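Local coordinates for SPCU (PDB 4AKX), which probably serves as the dedicated secretion chaperone of the phospholipase toxin ExoU, binding it for export through the type III secretion system of Pseudomonas aeruginosa, at residues A[19-24]-A[31-36]; A[39-44]-A[87-92]; A[2-7]-A[95-100]; A[44-49]-A[82-87]. All coordinates share one frame; numbering follows the deposited sequence.

Overall arrangement
Contacts 1, 2 and 4 lie in one antiparallel sheet, ordered 20-25, 31-35, 39-48, 83-91, 75-78, while contact 3 joins two helices packed on it. Contact 1, the edge hairpin, closes before contacts 2 and 4 open and lies about 9 Å from contact 2 between centres; strands 31-35 and 39-48 are neighbours. Contacts 2 and 4 are successive halves of one long strand pair, centres about 15 Å apart, with contact 4 within the span of contact 2. Contact 3 spans all the others, bringing the N-terminal helix against the start of the last helix, about 24 Å from contact 4 between centres. The sheet contacts reach ExoU and a second copy of the chaperone.

Contact 1 (A[19-24]-A[31-36]); sequences ATLRLQ and LVMERL
Segments 19-24 and 31-36 pair as an antiparallel beta hairpin at the edge of this chain's sheet, built from strands 20-25 and 31-35. Two hydrogen-bonded pairs hold it. Leu21 and Met33 (a selenomethionine) exchange bonds, Leu21 N to Met33 O at 3.0 Å and Met33 N to Leu21 O at 2.8 Å. Leu23 and Leu31 do the same, Leu23 N to Leu31 O at 2.9 Å and Leu31 N to Leu23 O at 2.7 Å. Arg22 and Val32 form the non-hydrogen-bonded pair between them, where the CA-H of Arg22 meets Leu31 O.

The two faces differ. On one, Thr20 has its methyl anti to the backbone N, OG1 taking the place beside that N (chi1 -59°), and CG2 thereby comes to 3.6 Å from Val32 CG1. Arg22 runs alongside Val32, its chain extended from CG to NE, and NE lies 3.8 Å from Val32 CG2; Thr20 CG2 sits over one face of the guanidinium, offset toward its rim. The opposite face, carrying Leu21, Leu23, Leu31 and Met33, is buried and apolar, with Trp5 of helix 2-7 touching both Leu23 and Leu31. Leu23 and Gln24 also pair with a strand of ExoU, so the sheet continues across that interface. On the buried face, Leu23 CB lies 4.2 Å from Leu31 CB.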
loop_
_atom_site.group_PDB
_atom_site.type_symbol
_atom_site.label_atom_id
_atom_site.label_comp_id
_atom_site.label_asym_id
_atom_site.label_seq_id
_atom_site.Cartn_x
_atom_site.Cartn_y
_atom_site.Cartn_z
ATOM N N ALA A 19 0.908 -26.946 9.335
ATOM C CA ALA A 19 1.098 -25.690 8.600
ATOM C C ALA A 19 1.254 -24.416 9.462
ATOM O O ALA A 19 2.277 -23.680 9.350
ATOM C CB ALA A 19 -0.010 -25.511 7.569
ATOM N N THR A 20 0.231 -24.161 10.305
ATOM C CA THR A 20 0.047 -22.845 10.893
ATOM C C THR A 20 -0.011 -22.951 12.402
ATOM O O THR A 20 -0.886 -23.597 12.923
ATOM C CB THR A 20 -1.295 -22.253 10.425
ATOM O OG1 THR A 20 -1.308 -22.150 8.999
ATOM C CG2 THR A 20 -1.514 -20.888 11.015
ATOM N N LEU A 21 0.909 -22.307 13.108
ATOM C CA LEU A 21 0.741 -22.111 14.546
ATOM C C LEU A 21 0.324 -20.684 14.853
ATOM O O LEU A 21 0.580 -19.748 14.076
ATOM C CB LEU A 21 1.998 -22.466 15.320
ATOM C CG LEU A 21 2.568 -23.856 15.049
ATOM C CD1 LEU A 21 3.872 -24.070 15.812
ATOM C CD2 LEU A 21 1.557 -24.957 15.370
ATOM N N ARG A 22 -0.348 -20.519 15.976
ATOM C CA ARG A 22 -0.895 -19.243 16.325
ATOM C C ARG A 22 -0.588 -18.991 17.766
ATOM O O ARG A 22 -0.930 -19.793 18.630
ATOM C CB ARG A 22 -2.391 -19.262 16.143
ATOM C CG ARG A 22 -2.855 -19.056 14.724
ATOM C CD ARG A 22 -4.278 -18.533 14.710
ATOM N NE ARG A 22 -4.583 -17.874 13.458
ATOM C CZ ARG A 22 -5.052 -18.522 12.402
ATOM N NH1 ARG A 22 -5.274 -19.835 12.481
ATOM N NH2 ARG A 22 -5.281 -17.868 11.264
ATOM N N LEU A 23 0.071 -17.878 18.027
ATOM C CA LEU A 23 0.456 -17.505 19.364
ATOM C C LEU A 23 -0.379 -16.327 19.739
ATOM O O LEU A 23 -0.483 -15.394 18.972
ATOM C CB LEU A 23 1.902 -17.066 19.351
ATOM C CG LEU A 23 2.921 -18.062 19.842
ATOM C CD1 LEU A 23 2.665 -19.387 19.200
ATOM C CD2 LEU A 23 4.298 -17.576 19.467
ATOM N N GLN A 24 -1.002 -16.380 20.902
ATOM C CA GLN A 24 -1.702 -15.233 21.458
ATOM C C GLN A 24 -1.054 -14.806 22.780
ATOM O O GLN A 24 -1.186 -15.515 23.793
ATOM C CB GLN A 24 -3.153 -15.594 21.721
ATOM C CG GLN A 24 -3.962 -14.464 22.321
ATOM C CD GLN A 24 -4.035 -13.285 21.392
ATOM O OE1 GLN A 24 -3.306 -12.311 21.562
ATOM N NE2 GLN A 24 -4.878 -13.383 20.367
ATOM N N LEU A 31 -0.214 -13.749 16.885
ATOM C CA LEU A 31 0.835 -13.938 15.893
ATOM C C LEU A 31 0.677 -15.268 15.130
ATOM O O LEU A 31 0.731 -16.331 15.718
ATOM C CB LEU A 31 2.196 -13.880 16.566
ATOM C CG LEU A 31 3.479 -14.077 15.752
ATOM C CD1 LEU A 31 3.555 -13.063 14.631
ATOM C CD2 LEU A 31 4.691 -13.936 16.644
ATOM N N VAL A 32 0.441 -15.184 13.829
ATOM C CA VAL A 32 0.283 -16.346 12.999
ATOM C C VAL A 32 1.641 -16.671 12.412
ATOM O O VAL A 32 2.283 -15.813 11.788
ATOM C CB VAL A 32 -0.646 -16.043 11.806
ATOM C CG1 VAL A 32 -0.891 -17.306 11.005
ATOM C CG2 VAL A 32 -1.964 -15.449 12.259
HETATM N N MSE A 33 2.077 -17.911 12.557
HETATM C CA MSE A 33 3.309 -18.304 11.916
HETATM C C MSE A 33 3.079 -19.506 11.098
HETATM O O MSE A 33 2.878 -20.592 11.642
HETATM C CB MSE A 33 4.362 -18.688 12.909
HETATM C CG MSE A 33 4.030 -18.295 14.331
HETATM SE SE MSE A 33 5.298 -19.346 15.410
HETATM C CE MSE A 33 4.018 -20.589 16.227
ATOM N N GLU A 34 3.126 -19.334 9.774
ATOM C CA GLU A 34 3.164 -20.463 8.847
ATOM C C GLU A 34 4.557 -21.059 8.838
ATOM O O GLU A 34 5.454 -20.530 9.454
ATOM C CB GLU A 34 2.763 -20.050 7.431
ATOM C CG GLU A 34 2.189 -21.225 6.631
ATOM C CD GLU A 34 2.608 -21.243 5.158
ATOM O OE1 GLU A 34 2.733 -20.149 4.556
ATOM O OE2 GLU A 34 2.780 -22.356 4.593
ATOM N N ARG A 35 4.737 -22.170 8.151
ATOM C CA ARG A 35 6.066 -22.718 7.994
ATOM C C ARG A 35 6.407 -22.915 6.521
ATOM O O ARG A 35 5.547 -23.280 5.716
ATOM C CB ARG A 35 6.206 -24.011 8.794
ATOM C CG ARG A 35 7.418 -24.862 8.441
ATOM C CD ARG A 35 8.750 -24.201 8.785
ATOM N NE ARG A 35 9.852 -25.169 8.758
ATOM C CZ ARG A 35 11.105 -24.914 9.140
ATOM N NH1 ARG A 35 11.452 -23.707 9.565
ATOM N NH2 ARG A 35 12.019 -25.870 9.094
ATOM N N LEU A 36 7.668 -22.654 6.181
ATOM C CA LEU A 36 8.104 -22.535 4.788
ATOM C C LEU A 36 9.095 -23.601 4.384
ATOM O O LEU A 36 9.107 -24.700 4.947
ATOM C CB LEU A 36 8.712 -21.152 4.525
ATOM C CG LEU A 36 7.689 -20.028 4.487
ATOM C CD1 LEU A 36 8.346 -18.702 4.146
ATOM C CD2 LEU A 36 6.564 -20.375 3.514
#

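Contact 2 (A[39-44]-A[87-92]); sequences GWLFVV and WAEARD
Phe42 and Ala90 meet on the fully buried, closely packed face of this antiparallel pair, in which residues 39-44 run against 87-92. The methyl of Ala90 lies over one face of the Phe42 ring, CB being 4.1 Å from Phe42 CZ, and Trp40 and Ala88 share this side. The backbones are joined through Trp40 N to Ala90 O (2.7 Å), Ala90 N to Trp40 O (2.8 Å) and Ala88 N to Phe42 O (2.8 Å), while the return bond from Phe42 N to Ala88 O is weak.

The other face is less completely buried, with Trp87 and Glu89 partly exposed. Leu41 and Val43 stand there next to Trp87, whose CG is wedged between its own backbone N and carbonyl carbon (chi1 65°). Leu41 CD2 approaches the indole obliquely, 3.6 Å from Trp87 CE3, and Val43 CG2 touches Trp87 CB at 3.8 Å. The indole leads away from strand 39-48, toward other chains: NE1 bonds to the backbone O of Asn65 of the second subunit, and Arg5 of ExoU makes a cation-pi contact. At the exposed end Arg91 and Asp92 are poorly ordered. There OD1 of Asp92 comes to the edge of the Trp40 indole, near its plane, and Arg35 salt-bridges the carboxylate.

Around the pair, strand 31-35 flanks 39-48 and strand 75-78 flanks 83-91, while helices 97-118 and 2-7 cover the face of Phe42 and Ala90.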
loop_
_atom_site.group_PDB
_atom_site.type_symbol
_atom_site.label_atom_id
_atom_site.label_comp_id
_atom_site.label_asym_id
_atom_site.label_seq_id
_atom_site.Cartn_x
_atom_site.Cartn_y
_atom_site.Cartn_z
ATOM N N GLY A 39 12.376 -21.847 6.807
ATOM C CA GLY A 39 12.077 -20.686 7.627
ATOM C C GLY A 39 10.608 -20.577 7.952
ATOM O O GLY A 39 9.781 -21.251 7.345
ATOM N N TRP A 40 10.293 -19.738 8.930
ATOM C CA TRP A 40 8.921 -19.469 9.324
ATOM C C TRP A 40 8.506 -18.084 8.864
ATOM O O TRP A 40 9.341 -17.206 8.703
ATOM C CB TRP A 40 8.814 -19.543 10.829
ATOM C CG TRP A 40 8.960 -20.931 11.383
ATOM C CD1 TRP A 40 10.140 -21.635 11.646
ATOM C CD2 TRP A 40 7.889 -21.805 11.830
ATOM N NE1 TRP A 40 9.861 -22.868 12.193
ATOM C CE2 TRP A 40 8.529 -23.031 12.317
ATOM C CE3 TRP A 40 6.504 -21.700 11.876
ATOM C CZ2 TRP A 40 7.797 -24.089 12.801
ATOM C CZ3 TRP A 40 5.771 -22.777 12.359
ATOM C CH2 TRP A 40 6.401 -23.942 12.818
ATOM N N LEU A 41 7.210 -17.868 8.692
ATOM C CA LEU A 41 6.688 -16.604 8.264
ATOM C C LEU A 41 5.822 -16.049 9.385
ATOM O O LEU A 41 4.760 -16.625 9.662
ATOM C CB LEU A 41 5.801 -16.852 7.056
ATOM C CG LEU A 41 5.549 -15.795 5.980
ATOM C CD1 LEU A 41 4.380 -16.208 5.102
ATOM C CD2 LEU A 41 5.264 -14.462 6.588
ATOM N N PHE A 42 6.253 -14.955 10.042
ATOM C CA PHE A 42 5.394 -14.332 11.073
ATOM C C PHE A 42 4.531 -13.299 10.408
ATOM O O PHE A 42 5.002 -12.598 9.517
ATOM C CB PHE A 42 6.169 -13.676 12.233
ATOM C CG PHE A 42 7.166 -14.586 12.910
ATOM C CD1 PHE A 42 7.083 -15.967 12.791
ATOM C CD2 PHE A 42 8.191 -14.048 13.685
ATOM C CE1 PHE A 42 8.017 -16.786 13.382
ATOM C CE2 PHE A 42 9.117 -14.874 14.285
ATOM C CZ PHE A 42 9.028 -16.241 14.124
ATOM N N VAL A 43 3.296 -13.172 10.890
ATOM C CA VAL A 43 2.273 -12.353 10.263
ATOM C C VAL A 43 1.342 -11.810 11.339
ATOM O O VAL A 43 0.984 -12.508 12.282
ATOM C CB VAL A 43 1.372 -13.207 9.345
ATOM C CG1 VAL A 43 0.190 -12.398 8.851
ATOM C CG2 VAL A 43 2.150 -13.783 8.184
ATOM N N VAL A 44 0.898 -10.580 11.168
ATOM C CA VAL A 44 -0.074 -9.998 12.068
ATOM C C VAL A 44 -1.203 -9.374 11.235
ATOM O O VAL A 44 -0.981 -8.815 10.161
ATOM C CB VAL A 44 0.605 -9.011 13.030
ATOM C CG1 VAL A 44 -0.391 -8.045 13.639
ATOM C CG2 VAL A 44 1.290 -9.793 14.120
ATOM N N TRP A 87 3.879 -8.530 7.912
ATOM C CA TRP A 87 4.569 -9.806 8.013
ATOM C C TRP A 87 6.025 -9.644 7.946
ATOM O O TRP A 87 6.504 -8.615 7.488
ATOM C CB TRP A 87 4.125 -10.765 6.921
ATOM C CG TRP A 87 4.473 -10.322 5.522
ATOM C CD1 TRP A 87 3.749 -9.445 4.713
ATOM C CD2 TRP A 87 5.588 -10.741 4.707
ATOM N NE1 TRP A 87 4.341 -9.304 3.479
ATOM C CE2 TRP A 87 5.435 -10.053 3.405
ATOM C CE3 TRP A 87 6.663 -11.576 4.893
ATOM C CZ2 TRP A 87 6.337 -10.213 2.376
ATOM C CZ3 TRP A 87 7.589 -11.736 3.824
ATOM C CH2 TRP A 87 7.426 -11.062 2.607
ATOM N N ALA A 88 6.744 -10.652 8.440
ATOM C CA ALA A 88 8.196 -10.744 8.278
ATOM C C ALA A 88 8.507 -12.175 8.060
ATOM O O ALA A 88 7.651 -13.024 8.248
ATOM C CB ALA A 88 8.927 -10.244 9.519
ATOM N N GLU A 89 9.758 -12.451 7.754
ATOM C CA GLU A 89 10.169 -13.760 7.321
ATOM C C GLU A 89 11.379 -14.144 8.125
ATOM O O GLU A 89 12.435 -13.530 8.010
ATOM C CB GLU A 89 10.518 -13.700 5.832
ATOM C CG GLU A 89 11.375 -14.831 5.313
ATOM C CD GLU A 89 10.719 -16.186 5.489
ATOM O OE1 GLU A 89 9.763 -16.265 6.298
ATOM O OE2 GLU A 89 11.153 -17.166 4.825
ATOM N N ALA A 90 11.215 -15.134 8.982
ATOM C CA ALA A 90 12.334 -15.649 9.771
ATOM C C ALA A 90 12.918 -16.888 9.131
ATOM O O ALA A 90 12.217 -17.888 8.953
ATOM C CB ALA A 90 11.870 -15.964 11.169
ATOM N N ARG A 91 14.195 -16.817 8.767
ATOM C CA ARG A 91 14.883 -17.968 8.172
ATOM C C ARG A 91 15.542 -18.810 9.242
ATOM O O ARG A 91 15.989 -18.284 10.261
ATOM C CB ARG A 91 15.936 -17.525 7.146
ATOM C CG ARG A 91 15.320 -16.982 5.812
ATOM C CD ARG A 91 16.444 -16.636 4.849
ATOM N NE ARG A 91 16.879 -15.224 4.972
ATOM C CZ ARG A 91 18.080 -14.773 4.601
ATOM N NH1 ARG A 91 18.997 -15.621 4.098
ATOM N NH2 ARG A 91 18.371 -13.472 4.749
ATOM N N ASP A 92 15.596 -20.121 9.011
ATOM C CA ASP A 92 16.499 -20.995 9.762
ATOM C C ASP A 92 17.939 -20.670 9.352
ATOM O O ASP A 92 18.181 -20.109 8.275
ATOM C CB ASP A 92 16.182 -22.478 9.514
ATOM C CG ASP A 92 14.729 -22.842 9.842
ATOM O OD1 ASP A 92 14.020 -22.026 10.476
ATOM O OD2 ASP A 92 14.298 -23.954 9.461
#

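Contact 3 (A[2-7]-A[95-100]); sequences IDTWLA and DDVDAL
Trp5 of helix 2-7 and Leu100 of helix 97-118 make the main meeting of this interhelical contact, a CH-pi interaction. Leu100 CB sits over the five-membered ring of the indole, 3.6 Å from its centroid and only 16° off the ring normal. Trp5 projects its ring with CG anti to the backbone N (chi1 180°), and the ring reaches across to the neighbouring helix. The same leucine goes on along the tryptophan: its CD1 lies 3.5 Å from Trp5 CB.

The remaining apolar contacts flank this CH-pi contact. Ile2 comes from one turn earlier, its CD1 touching Leu100 CD1 at 3.9 Å, with the two side chains crossing at about a right angle. Val97, in the first turn of its helix, turns CG2 toward helix 2-7, where it meets Thr4 OG1 at 3.6 Å and Trp5 N at 3.8 Å.

Polar interactions belong to the individual segments or to their neighbours. Asp96 is the N-cap of helix 97-118, its OD2 accepting a weak bond from Asp98 N at 3.4 Å, and its carbonyl O receives Leu100 N. The indole NE1 bonds to Asn101 OD1, the residue just after Leu100. Trp9 meets the Trp5 ring edge-to-face, and Phe42 of the sheet lies against it with planes about 20° apart.

Taken together, the segments share no hydrogen bond and adhere by dispersion and CH-pi contact, while Asn101 fixes the one polar atom of the indole and so probably its rotation against Leu100.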
loop_
_atom_site.group_PDB
_atom_site.type_symbol
_atom_site.label_atom_id
_atom_site.label_comp_id
_atom_site.label_asym_id
_atom_site.label_seq_id
_atom_site.Cartn_x
_atom_site.Cartn_y
_atom_site.Cartn_z
ATOM N N ILE A 2 14.147 -21.713 16.485
ATOM C CA ILE A 2 12.749 -21.330 16.739
ATOM C C ILE A 2 12.225 -21.945 18.056
ATOM O O ILE A 2 11.541 -21.288 18.849
ATOM C CB ILE A 2 11.825 -21.732 15.556
ATOM C CG1 ILE A 2 10.404 -21.231 15.776
ATOM C CG2 ILE A 2 11.834 -23.238 15.317
ATOM C CD1 ILE A 2 10.271 -19.740 15.548
ATOM N N ASP A 3 12.572 -23.209 18.274
ATOM C CA ASP A 3 12.188 -23.955 19.452
ATOM C C ASP A 3 12.756 -23.351 20.738
ATOM O O ASP A 3 12.122 -23.372 21.780
ATOM C CB ASP A 3 12.659 -25.395 19.280
ATOM C CG ASP A 3 12.056 -26.341 20.291
ATOM O OD1 ASP A 3 10.837 -26.256 20.604
ATOM O OD2 ASP A 3 12.818 -27.212 20.748
ATOM N N THR A 4 13.949 -22.795 20.669
ATOM C CA THR A 4 14.449 -22.034 21.805
ATOM C C THR A 4 13.879 -20.614 21.914
ATOM O O THR A 4 13.932 -20.011 22.977
ATOM C CB THR A 4 15.975 -21.953 21.842
ATOM O OG1 THR A 4 16.354 -20.970 22.805
ATOM C CG2 THR A 4 16.520 -21.556 20.499
ATOM N N TRP A 5 13.374 -20.068 20.815
ATOM C CA TRP A 5 12.595 -18.847 20.883
ATOM C C TRP A 5 11.290 -19.081 21.593
ATOM O O TRP A 5 10.928 -18.356 22.514
ATOM C CB TRP A 5 12.334 -18.325 19.491
ATOM C CG TRP A 5 11.523 -17.053 19.478
ATOM C CD1 TRP A 5 11.920 -15.784 19.894
ATOM C CD2 TRP A 5 10.150 -16.888 19.011
ATOM N NE1 TRP A 5 10.903 -14.881 19.732
ATOM C CE2 TRP A 5 9.819 -15.480 19.199
ATOM C CE3 TRP A 5 9.200 -17.737 18.463
ATOM C CZ2 TRP A 5 8.586 -14.970 18.860
ATOM C CZ3 TRP A 5 7.950 -17.218 18.138
ATOM C CH2 TRP A 5 7.649 -15.867 18.334
ATOM N N LEU A 6 10.568 -20.099 21.157
ATOM C CA LEU A 6 9.429 -20.606 21.912
ATOM C C LEU A 6 9.761 -20.856 23.390
ATOM O O LEU A 6 9.082 -20.349 24.280
ATOM C CB LEU A 6 8.928 -21.901 21.282
ATOM C CG LEU A 6 8.082 -21.756 20.025
ATOM C CD1 LEU A 6 7.746 -23.130 19.483
ATOM C CD2 LEU A 6 6.801 -20.990 20.291
ATOM N N ALA A 7 10.812 -21.640 23.633
ATOM C CA ALA A 7 11.118 -22.152 24.959
ATOM C C ALA A 7 10.915 -21.112 26.070
ATOM O O ALA A 7 10.484 -21.453 27.166
ATOM C CB ALA A 7 12.526 -22.703 24.991
ATOM N N ASP A 95 18.576 -16.275 11.340
ATOM C CA ASP A 95 17.990 -15.628 12.518
ATOM C C ASP A 95 18.175 -16.442 13.797
ATOM O O ASP A 95 18.554 -17.615 13.748
ATOM C CB ASP A 95 16.505 -15.351 12.283
ATOM C CG ASP A 95 16.233 -14.703 10.927
ATOM O OD1 ASP A 95 16.979 -13.769 10.542
ATOM O OD2 ASP A 95 15.263 -15.123 10.249
ATOM N N ASP A 96 17.921 -15.806 14.941
ATOM C CA ASP A 96 17.993 -16.473 16.252
ATOM C C ASP A 96 17.125 -15.743 17.298
ATOM O O ASP A 96 16.447 -14.765 16.967
ATOM C CB ASP A 96 19.453 -16.598 16.721
ATOM C CG ASP A 96 19.928 -15.381 17.483
ATOM O OD1 ASP A 96 20.424 -14.419 16.849
ATOM O OD2 ASP A 96 19.808 -15.397 18.729
ATOM N N VAL A 97 17.147 -16.217 18.548
ATOM C CA VAL A 97 16.227 -15.722 19.587
ATOM C C VAL A 97 16.100 -14.192 19.631
ATOM O O VAL A 97 15.002 -13.654 19.468
ATOM C CB VAL A 97 16.558 -16.283 20.995
ATOM C CG1 VAL A 97 15.705 -15.605 22.067
ATOM C CG2 VAL A 97 16.363 -17.793 21.028
ATOM N N ASP A 98 17.215 -13.496 19.847
ATOM C CA ASP A 98 17.192 -12.030 19.917
ATOM C C ASP A 98 16.555 -11.465 18.644
ATOM O O ASP A 98 15.635 -10.644 18.699
ATOM C CB ASP A 98 18.603 -11.461 20.132
ATOM C CG ASP A 98 19.306 -12.035 21.400
ATOM O OD1 ASP A 98 18.773 -12.996 22.027
ATOM O OD2 ASP A 98 20.402 -11.520 21.764
ATOM N N ALA A 99 16.986 -11.970 17.499
ATOM C CA ALA A 99 16.453 -11.501 16.238
ATOM C C ALA A 99 14.962 -11.736 16.075
ATOM O O ALA A 99 14.254 -10.830 15.626
ATOM C CB ALA A 99 17.221 -12.096 15.077
ATOM N N LEU A 100 14.482 -12.940 16.402
ATOM C CA LEU A 100 13.016 -13.218 16.366
ATOM C C LEU A 100 12.253 -12.321 17.318
ATOM O O LEU A 100 11.215 -11.781 16.969
ATOM C CB LEU A 100 12.686 -14.679 16.673
ATOM C CG LEU A 100 13.353 -15.705 15.766
ATOM C CD1 LEU A 100 13.109 -17.113 16.271
ATOM C CD2 LEU A 100 12.844 -15.552 14.349
#

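Contact 4 (A[44-49]-A[82-87]); sequences VELGLV and GRLVLW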
loop_
_atom_site.group_PDB
_atom_site.type_symbol
_atom_site.label_atom_id
_atom_site.label_comp_id
_atom_site.label_asym_id
_atom_site.label_seq_id
_atom_site.Cartn_x
_atom_site.Cartn_y
_atom_site.Cartn_z
ATOM N N VAL A 44 0.898 -10.580 11.168
ATOM C CA VAL A 44 -0.074 -9.998 12.068
ATOM C C VAL A 44 -1.203 -9.374 11.235
ATOM O O VAL A 44 -0.981 -8.815 10.161
ATOM C CB VAL A 44 0.605 -9.011 13.030
ATOM C CG1 VAL A 44 -0.391 -8.045 13.639
ATOM C CG2 VAL A 44 1.290 -9.793 14.120
ATOM N N GLU A 45 -2.420 -9.550 11.702
ATOM C CA GLU A 45 -3.581 -9.241 10.930
ATOM C C GLU A 45 -4.077 -7.878 11.399
ATOM O O GLU A 45 -4.049 -7.578 12.587
ATOM C CB GLU A 45 -4.627 -10.333 11.165
ATOM C CG GLU A 45 -5.964 -10.109 10.470
ATOM C CD GLU A 45 -7.093 -9.629 11.396
ATOM O OE1 GLU A 45 -7.009 -9.798 12.634
ATOM O OE2 GLU A 45 -8.095 -9.098 10.875
ATOM N N LEU A 46 -4.517 -7.047 10.466
ATOM C CA LEU A 46 -5.046 -5.751 10.808
ATOM C C LEU A 46 -6.492 -5.518 10.364
ATOM O O LEU A 46 -6.965 -4.392 10.408
ATOM C CB LEU A 46 -4.143 -4.668 10.241
ATOM C CG LEU A 46 -2.851 -4.377 11.024
ATOM C CD1 LEU A 46 -1.869 -3.548 10.206
ATOM C CD2 LEU A 46 -3.161 -3.670 12.343
ATOM N N GLY A 47 -7.205 -6.569 9.954
ATOM C CA GLY A 47 -8.530 -6.400 9.316
ATOM C C GLY A 47 -8.557 -6.164 7.795
ATOM O O GLY A 47 -7.538 -5.868 7.158
ATOM N N LEU A 48 -9.743 -6.301 7.211
ATOM C CA LEU A 48 -9.942 -6.044 5.785
ATOM C C LEU A 48 -9.724 -4.577 5.497
ATOM O O LEU A 48 -10.183 -3.712 6.250
ATOM C CB LEU A 48 -11.368 -6.439 5.349
ATOM C CG LEU A 48 -11.726 -7.925 5.436
ATOM C CD1 LEU A 48 -13.131 -8.219 4.958
ATOM C CD2 LEU A 48 -10.731 -8.774 4.663
ATOM N N VAL A 49 -9.042 -4.296 4.392
ATOM C CA VAL A 49 -8.862 -2.936 3.953
ATOM C C VAL A 49 -10.204 -2.219 3.880
ATOM O O VAL A 49 -11.195 -2.751 3.355
ATOM C CB VAL A 49 -8.151 -2.866 2.606
ATOM C CG1 VAL A 49 -8.009 -1.423 2.171
ATOM C CG2 VAL A 49 -6.774 -3.470 2.699
ATOM N N GLY A 82 -7.998 -9.659 0.710
ATOM C CA GLY A 82 -8.079 -8.224 0.916
ATOM C C GLY A 82 -7.825 -7.843 2.356
ATOM O O GLY A 82 -8.177 -6.752 2.791
ATOM N N ARG A 83 -7.193 -8.754 3.096
ATOM C CA ARG A 83 -6.925 -8.570 4.512
ATOM C C ARG A 83 -5.568 -7.978 4.670
ATOM O O ARG A 83 -4.588 -8.504 4.124
ATOM C CB ARG A 83 -6.976 -9.892 5.245
ATOM C CG ARG A 83 -7.011 -9.733 6.764
ATOM C CD ARG A 83 -7.115 -11.084 7.477
ATOM N NE ARG A 83 -8.342 -11.759 7.133
ATOM C CZ ARG A 83 -9.521 -11.358 7.563
ATOM N NH1 ARG A 83 -9.598 -10.294 8.346
ATOM N NH2 ARG A 83 -10.617 -12.010 7.210
ATOM N N LEU A 84 -5.521 -6.867 5.411
ATOM C CA LEU A 84 -4.301 -6.059 5.575
ATOM C C LEU A 84 -3.384 -6.656 6.632
ATOM O O LEU A 84 -3.802 -6.931 7.754
ATOM C CB LEU A 84 -4.656 -4.631 5.942
ATOM C CG LEU A 84 -3.707 -3.655 5.267
ATOM C CD1 LEU A 84 -4.249 -2.266 5.490
ATOM C CD2 LEU A 84 -2.322 -3.762 5.862
ATOM N N VAL A 85 -2.137 -6.877 6.255
ATOM C CA VAL A 85 -1.283 -7.799 6.970
ATOM C C VAL A 85 0.105 -7.197 7.126
ATOM O O VAL A 85 0.602 -6.511 6.223
ATOM C CB VAL A 85 -1.172 -9.130 6.205
ATOM C CG1 VAL A 85 0.006 -9.931 6.706
ATOM C CG2 VAL A 85 -2.446 -9.931 6.334
ATOM N N LEU A 86 0.708 -7.401 8.288
ATOM C CA LEU A 86 2.073 -7.053 8.467
ATOM C C LEU A 86 2.737 -8.367 8.553
ATOM O O LEU A 86 2.219 -9.251 9.198
ATOM C CB LEU A 86 2.251 -6.345 9.776
ATOM C CG LEU A 86 1.824 -4.897 9.795
ATOM C CD1 LEU A 86 1.593 -4.417 11.226
ATOM C CD2 LEU A 86 2.887 -4.054 9.137
ATOM N N TRP A 87 3.879 -8.530 7.912
ATOM C CA TRP A 87 4.569 -9.806 8.013
ATOM C C TRP A 87 6.025 -9.644 7.946
ATOM O O TRP A 87 6.504 -8.615 7.488
ATOM C CB TRP A 87 4.125 -10.765 6.921
ATOM C CG TRP A 87 4.473 -10.322 5.522
ATOM C CD1 TRP A 87 3.749 -9.445 4.713
ATOM C CD2 TRP A 87 5.588 -10.741 4.707
ATOM N NE1 TRP A 87 4.341 -9.304 3.479
ATOM C CE2 TRP A 87 5.435 -10.053 3.405
ATOM C CE3 TRP A 87 6.663 -11.576 4.893
ATOM C CZ2 TRP A 87 6.337 -10.213 2.376
ATOM C CZ3 TRP A 87 7.589 -11.736 3.824
ATOM C CH2 TRP A 87 7.426 -11.062 2.607
#
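A beta bulge interrupts the antiparallel pairing of strand 39-48 with strand 83-91, between Glu45 and Leu48. Before it the register is regular: Val44 N bonds to Leu86 O at 2.7 Å and Leu86 N to Val44 O at 2.9 Å. Leu84 then spans the irregularity, its O taking Leu46 N at 2.8 Å while its N gives to Gly47 O, also at 2.8 Å. Gly47 has a positive phi of 86°, a backbone shape that suits glycine. Past the bulge, Val49 N bonds to Gly82 O at 3.1 Å.

Arg83 bends at chi3 (-62°) and sends NH1 back to Glu45 OE2, a salt bridge whose hydrogen bond, 3.2 Å, is weak; the carboxylate and guanidinium planes stand 65° apart. Glu45 OE2 also accepts a weak bond from Gly47 N. Leu48 CD2 lies over one face of the guanidinium, offset toward its rim, and NH2 is salt-bridged to Glu609 of ExoU. On the buried side Leu46 CD1 rests 3.7 Å from Leu86 CD1, and Leu46 also touches His111 and Val115 of helix 97-118.

Strand 39-48 thus carries the extra residue, Leu46 and Gly47 both bonding to Leu84, and the register shifts by one, as is typical of a beta bulge in an antiparallel sheet.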